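Local coordinates for protein arginyl-tRNA synthetase, putative (Plasmodium falciparum, PDB 5JLD) that probably attaches L-arginine to tRNA(Arg) at the expense of ATP, as a class I aminoacyl-tRNA synthetase of the malaria parasite, at residues I22-V35 / C47-L61. Sequence-based numbering, arbitrary orientation.
Sequences IQKCFPSISEDAIV and CNNAINIYKKYGKEL
The carboxamide of Asn49 illustrates how one buried polar side chain can pin down an irregular piece of backbone, since both of its ends are used on the loop that runs past it. Its OD1 receives the backbone N-H of Ile34 at 2.8 Å, nearly straight (171°) and on a lone pair in the amide's own plane. ND2 gives one hydrogen to OE2 of Glu31 at 2.6 Å, meeting the anti lone pair of that oxygen, and the other to Asp32 O at 3.0 Å, from above the carbonyl plane. Three bonds thus fix the rotation of the amide, while the Glu31 carboxylate stands almost perpendicular to it, 83° apart. Glu31, bent at chi2 (76°), carries its carboxylate to Asn49, and its aliphatic part lies across Ile53, with CD 3.8 Å from Ile53 CG1. In the N-terminal domain of arginyl-tRNA synthetase, this is where helix 49-57 meets the end of helix 10-25 and the loop leading from it to strand 35-37, at one margin of a four-stranded antiparallel sheet. Gln19 of helix 10-25 holds the same loop from Glu31 O and Ala33 N. Ile53 is the apolar centre: its CG2 rests over one face of the Phe26 ring, 4.1 Å from CE2, and also meets Ile29 CD1, while its CD1 reaches Ile22 CG2. Farther along, the packing thins toward solvent. Ile29 CD1 still approaches Tyr57 CE2 to 3.6 Å, but exposed Leu61 adds little more than one methyl, CD1, beside Phe26. On the solvent side next to Glu31 and Tyr57, a water links the two segments, donating to Ser30 O and Glu31 OE1 and accepting from NZ of Lys56, whose ammonium group is also hydrogen-bonded to Tyr57 OH.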
loop_
_atom_site.group_PDB
_atom_site.type_symbol
_atom_site.label_atom_id
_atom_site.label_comp_id
_atom_site.label_asym_id
_atom_site.label_seq_id
_atom_site.Cartn_x
_atom_site.Cartn_y
_atom_site.Cartn_z
ATOM N N ILE A 22 -15.764 -26.459 -14.687
ATOM C CA ILE A 22 -15.917 -27.323 -13.526
ATOM C C ILE A 22 -17.388 -27.571 -13.242
ATOM O O ILE A 22 -17.804 -28.719 -13.055
ATOM C CB ILE A 22 -15.245 -26.706 -12.267
ATOM C CG1 ILE A 22 -13.716 -26.834 -12.351
ATOM C CG2 ILE A 22 -15.755 -27.386 -11.005
ATOM C CD1 ILE A 22 -12.983 -25.954 -11.335
ATOM N N GLN A 23 -18.172 -26.494 -13.224
ATOM C CA GLN A 23 -19.615 -26.606 -13.008
ATOM C C GLN A 23 -20.282 -27.494 -14.048
ATOM O O GLN A 23 -21.146 -28.307 -13.722
ATOM C CB GLN A 23 -20.273 -25.228 -13.022
ATOM C CG GLN A 23 -21.297 -25.068 -11.935
ATOM C CD GLN A 23 -20.681 -25.272 -10.565
ATOM O OE1 GLN A 23 -19.607 -24.744 -10.274
ATOM N NE2 GLN A 23 -21.344 -26.057 -9.728
ATOM N N LYS A 24 -19.880 -27.331 -15.301
ATOM C CA LYS A 24 -20.426 -28.141 -16.388
ATOM C C LYS A 24 -20.044 -29.625 -16.222
ATOM O O LYS A 24 -20.863 -30.530 -16.445
ATOM C CB LYS A 24 -19.927 -27.595 -17.726
ATOM C CG LYS A 24 -20.627 -28.146 -18.964
ATOM C CD LYS A 24 -20.095 -27.475 -20.231
ATOM C CE LYS A 24 -20.443 -28.273 -21.486
ATOM N NZ LYS A 24 -19.629 -27.842 -22.668
ATOM N N CYS A 25 -18.795 -29.863 -15.823
ATOM C CA CYS A 25 -18.292 -31.216 -15.594
ATOM C C CYS A 25 -19.005 -31.901 -14.441
ATOM O O CYS A 25 -19.371 -33.068 -14.529
ATOM C CB CYS A 25 -16.793 -31.195 -15.291
ATOM S SG CYS A 25 -15.759 -30.853 -16.693
ATOM N N PHE A 26 -19.171 -31.165 -13.349
ATOM C CA PHE A 26 -19.756 -31.727 -12.150
ATOM C C PHE A 26 -20.862 -30.809 -11.611
ATOM O O PHE A 26 -20.646 -30.080 -10.650
ATOM C CB PHE A 26 -18.658 -31.960 -11.112
ATOM C CG PHE A 26 -17.447 -32.687 -11.665
ATOM C CD1 PHE A 26 -17.506 -34.050 -11.944
ATOM C CD2 PHE A 26 -16.257 -32.010 -11.906
ATOM C CE1 PHE A 26 -16.400 -34.732 -12.453
ATOM C CE2 PHE A 26 -15.146 -32.679 -12.416
ATOM C CZ PHE A 26 -15.219 -34.044 -12.692
ATOM N N PRO A 27 -22.050 -30.852 -12.243
ATOM C CA PRO A 27 -23.154 -29.903 -11.995
ATOM C C PRO A 27 -23.496 -29.681 -10.526
ATOM O O PRO A 27 -23.728 -28.536 -10.126
ATOM C CB PRO A 27 -24.332 -30.544 -12.729
ATOM C CG PRO A 27 -23.695 -31.317 -13.849
ATOM C CD PRO A 27 -22.375 -31.815 -13.318
ATOM N N SER A 28 -23.508 -30.747 -9.732
ATOM C CA SER A 28 -23.875 -30.636 -8.326
ATOM C C SER A 28 -22.634 -30.688 -7.439
ATOM O O SER A 28 -22.550 -31.496 -6.513
ATOM C CB SER A 28 -24.863 -31.746 -7.955
ATOM O OG SER A 28 -25.154 -31.758 -6.569
ATOM N N ILE A 29 -21.669 -29.817 -7.725
ATOM C CA ILE A 29 -20.437 -29.757 -6.947
ATOM C C ILE A 29 -20.244 -28.356 -6.391
ATOM O O ILE A 29 -20.637 -27.371 -7.015
ATOM C CB ILE A 29 -19.194 -30.170 -7.796
ATOM C CG1 ILE A 29 -18.099 -30.782 -6.923
ATOM C CG2 ILE A 29 -18.639 -28.993 -8.608
ATOM C CD1 ILE A 29 -16.874 -31.218 -7.717
ATOM N N SER A 30 -19.672 -28.263 -5.197
ATOM C CA SER A 30 -19.296 -26.960 -4.667
ATOM C C SER A 30 -17.784 -26.923 -4.636
ATOM O O SER A 30 -17.147 -27.527 -3.772
ATOM C CB SER A 30 -19.893 -26.700 -3.274
ATOM N N GLU A 31 -17.219 -26.214 -5.603
ATOM C CA GLU A 31 -15.784 -26.226 -5.836
ATOM C C GLU A 31 -15.391 -24.897 -6.478
ATOM O O GLU A 31 -15.603 -24.685 -7.671
ATOM C CB GLU A 31 -15.393 -27.423 -6.727
ATOM C CG GLU A 31 -13.916 -27.481 -7.151
ATOM C CD GLU A 31 -12.995 -27.952 -6.037
ATOM O OE1 GLU A 31 -13.456 -28.704 -5.153
ATOM O OE2 GLU A 31 -11.812 -27.548 -6.028
ATOM N N ASP A 32 -14.845 -23.993 -5.676
ATOM C CA ASP A 32 -14.463 -22.683 -6.176
ATOM C C ASP A 32 -13.123 -22.787 -6.889
ATOM O O ASP A 32 -12.134 -23.244 -6.312
ATOM C CB ASP A 32 -14.398 -21.664 -5.039
ATOM C CG ASP A 32 -14.327 -20.234 -5.545
ATOM O OD1 ASP A 32 -13.206 -19.725 -5.757
ATOM O OD2 ASP A 32 -15.397 -19.618 -5.728
ATOM N N ALA A 33 -13.106 -22.385 -8.156
ATOM C CA ALA A 33 -11.898 -22.472 -8.964
ATOM C C ALA A 33 -10.840 -21.533 -8.418
ATOM O O ALA A 33 -11.130 -20.390 -8.076
ATOM C CB ALA A 33 -12.193 -22.144 -10.418
ATOM N N ILE A 34 -9.614 -22.026 -8.323
ATOM C CA ILE A 34 -8.506 -21.173 -7.941
ATOM C C ILE A 34 -7.478 -21.155 -9.065
ATOM O O ILE A 34 -7.108 -22.193 -9.617
ATOM C CB ILE A 34 -7.856 -21.618 -6.621
ATOM C CG1 ILE A 34 -8.876 -21.524 -5.480
ATOM C CG2 ILE A 34 -6.653 -20.746 -6.315
ATOM C CD1 ILE A 34 -8.307 -21.855 -4.106
ATOM N N VAL A 35 -7.039 -19.953 -9.398
ATOM C CA VAL A 35 -6.131 -19.724 -10.494
ATOM C C VAL A 35 -4.862 -19.051 -9.985
ATOM O O VAL A 35 -4.914 -18.079 -9.228
ATOM C CB VAL A 35 -6.822 -18.877 -11.590
ATOM C CG1 VAL A 35 -5.804 -18.272 -12.566
ATOM C CG2 VAL A 35 -7.835 -19.741 -12.311
ATOM N N CYS A 47 -4.446 -23.831 -13.107
ATOM C CA CYS A 47 -5.553 -24.136 -12.216
ATOM C C CYS A 47 -5.385 -25.543 -11.675
ATOM O O CYS A 47 -5.136 -26.485 -12.431
ATOM C CB CYS A 47 -6.893 -23.989 -12.932
ATOM S SG CYS A 47 -8.290 -24.656 -11.983
ATOM N N ASN A 48 -5.521 -25.682 -10.361
ATOM C CA ASN A 48 -5.167 -26.916 -9.679
ATOM C C ASN A 48 -6.357 -27.725 -9.176
ATOM O O ASN A 48 -6.172 -28.774 -8.538
ATOM C CB ASN A 48 -4.225 -26.601 -8.507
ATOM C CG ASN A 48 -2.775 -26.487 -8.949
ATOM O OD1 ASN A 48 -2.434 -25.666 -9.793
ATOM N ND2 ASN A 48 -1.922 -27.333 -8.395
ATOM N N ASN A 49 -7.570 -27.284 -9.517
ATOM C CA ASN A 49 -8.779 -27.826 -8.884
ATOM C C ASN A 49 -9.042 -29.293 -9.157
ATOM O O ASN A 49 -9.686 -29.965 -8.343
ATOM C CB ASN A 49 -10.003 -27.006 -9.289
ATOM C CG ASN A 49 -10.059 -25.673 -8.571
ATOM O OD1 ASN A 49 -9.412 -24.715 -8.986
ATOM N ND2 ASN A 49 -10.809 -25.610 -7.475
ATOM N N ALA A 50 -8.520 -29.811 -10.266
ATOM C CA ALA A 50 -8.693 -31.226 -10.570
ATOM C C ALA A 50 -8.102 -32.091 -9.464
ATOM O O ALA A 50 -8.606 -33.171 -9.176
ATOM C CB ALA A 50 -8.054 -31.584 -11.917
ATOM N N ILE A 51 -7.030 -31.612 -8.843
ATOM C CA ILE A 51 -6.339 -32.403 -7.829
ATOM C C ILE A 51 -7.239 -32.540 -6.596
ATOM O O ILE A 51 -7.459 -33.642 -6.085
ATOM C CB ILE A 51 -4.977 -31.778 -7.487
ATOM C CG1 ILE A 51 -4.091 -31.827 -8.740
ATOM C CG2 ILE A 51 -4.307 -32.515 -6.315
ATOM C CD1 ILE A 51 -2.772 -31.094 -8.625
ATOM N N ASN A 52 -7.827 -31.434 -6.175
ATOM C CA ASN A 52 -8.760 -31.471 -5.050
ATOM C C ASN A 52 -10.055 -32.234 -5.358
ATOM O O ASN A 52 -10.583 -32.952 -4.499
ATOM C CB ASN A 52 -9.063 -30.050 -4.591
ATOM C CG ASN A 52 -7.927 -29.471 -3.758
ATOM O OD1 ASN A 52 -6.899 -30.130 -3.548
ATOM N ND2 ASN A 52 -8.097 -28.238 -3.288
ATOM N N ILE A 53 -10.548 -32.116 -6.587
ATOM C CA ILE A 53 -11.743 -32.858 -6.968
ATOM C C ILE A 53 -11.446 -34.351 -6.949
ATOM O O ILE A 53 -12.287 -35.146 -6.539
ATOM C CB ILE A 53 -12.264 -32.431 -8.351
ATOM C CG1 ILE A 53 -12.734 -30.975 -8.301
ATOM C CG2 ILE A 53 -13.423 -33.316 -8.781
ATOM C CD1 ILE A 53 -13.128 -30.397 -9.639
ATOM N N TYR A 54 -10.243 -34.730 -7.382
ATOM C CA TYR A 54 -9.849 -36.140 -7.388
ATOM C C TYR A 54 -9.691 -36.651 -5.969
ATOM O O TYR A 54 -10.074 -37.769 -5.666
ATOM C CB TYR A 54 -8.545 -36.360 -8.166
ATOM C CG TYR A 54 -8.083 -37.808 -8.193
ATOM C CD1 TYR A 54 -8.805 -38.775 -8.874
ATOM C CD2 TYR A 54 -6.922 -38.203 -7.541
ATOM C CE1 TYR A 54 -8.389 -40.095 -8.902
ATOM C CE2 TYR A 54 -6.496 -39.522 -7.566
ATOM C CZ TYR A 54 -7.235 -40.462 -8.242
ATOM O OH TYR A 54 -6.815 -41.773 -8.275
ATOM N N LYS A 55 -9.133 -35.829 -5.088
ATOM C CA LYS A 55 -8.964 -36.271 -3.711
ATOM C C LYS A 55 -10.322 -36.446 -3.023
ATOM O O LYS A 55 -10.554 -37.461 -2.373
ATOM C CB LYS A 55 -8.062 -35.298 -2.943
ATOM C CG LYS A 55 -6.613 -35.349 -3.439
ATOM C CD LYS A 55 -5.630 -34.608 -2.540
ATOM C CE LYS A 55 -5.877 -33.104 -2.512
ATOM N NZ LYS A 55 -4.836 -32.368 -1.725
ATOM N N LYS A 56 -11.229 -35.488 -3.198
ATOM C CA LYS A 56 -12.557 -35.577 -2.574
ATOM C C LYS A 56 -13.450 -36.682 -3.154
ATOM O O LYS A 56 -13.973 -37.523 -2.418
ATOM C CB LYS A 56 -13.295 -34.248 -2.695
ATOM C CG LYS A 56 -12.759 -33.138 -1.813
ATOM C CD LYS A 56 -13.717 -31.949 -1.788
ATOM C CE LYS A 56 -15.047 -32.321 -1.147
ATOM N NZ LYS A 56 -15.911 -31.119 -0.940
ATOM N N TYR A 57 -13.633 -36.666 -4.471
ATOM C CA TYR A 57 -14.649 -37.497 -5.105
ATOM C C TYR A 57 -14.079 -38.516 -6.081
ATOM O O TYR A 57 -14.829 -39.139 -6.828
ATOM C CB TYR A 57 -15.656 -36.620 -5.850
ATOM C CG TYR A 57 -16.222 -35.464 -5.050
ATOM C CD1 TYR A 57 -17.012 -35.686 -3.925
ATOM C CD2 TYR A 57 -15.987 -34.150 -5.433
ATOM C CE1 TYR A 57 -17.538 -34.633 -3.197
ATOM C CE2 TYR A 57 -16.512 -33.082 -4.710
ATOM C CZ TYR A 57 -17.289 -33.331 -3.596
ATOM O OH TYR A 57 -17.811 -32.273 -2.876
ATOM N N GLY A 58 -12.761 -38.686 -6.074
ATOM C CA GLY A 58 -12.082 -39.508 -7.065
ATOM C C GLY A 58 -12.491 -40.963 -7.156
ATOM O O GLY A 58 -12.822 -41.451 -8.242
ATOM N N LYS A 59 -12.451 -41.665 -6.026
ATOM C CA LYS A 59 -12.799 -43.083 -6.000
ATOM C C LYS A 59 -14.265 -43.277 -6.368
ATOM O O LYS A 59 -14.622 -44.241 -7.039
ATOM C CB LYS A 59 -12.512 -43.693 -4.624
ATOM N N GLU A 60 -15.104 -42.346 -5.924
ATOM C CA GLU A 60 -16.531 -42.363 -6.223
ATOM C C GLU A 60 -16.806 -42.447 -7.716
ATOM O O GLU A 60 -17.408 -43.406 -8.203
ATOM C CB GLU A 60 -17.198 -41.109 -5.672
ATOM C CG GLU A 60 -17.789 -41.242 -4.294
ATOM C CD GLU A 60 -18.292 -39.907 -3.779
ATOM O OE1 GLU A 60 -19.343 -39.437 -4.263
ATOM O OE2 GLU A 60 -17.621 -39.315 -2.908
ATOM N N LEU A 61 -16.346 -41.429 -8.435
ATOM C CA LEU A 61 -16.660 -41.264 -9.849
ATOM C C LEU A 61 -15.789 -42.130 -10.761
ATOM O O LEU A 61 -15.681 -41.869 -11.961
ATOM C CB LEU A 61 -16.522 -39.790 -10.234
ATOM C CG LEU A 61 -17.158 -38.801 -9.252
ATOM C CD1 LEU A 61 -16.877 -37.354 -9.663
ATOM C CD2 LEU A 61 -18.659 -39.042 -9.091
HETATM O O HOH W 1 -15.840 -29.901 -3.826
#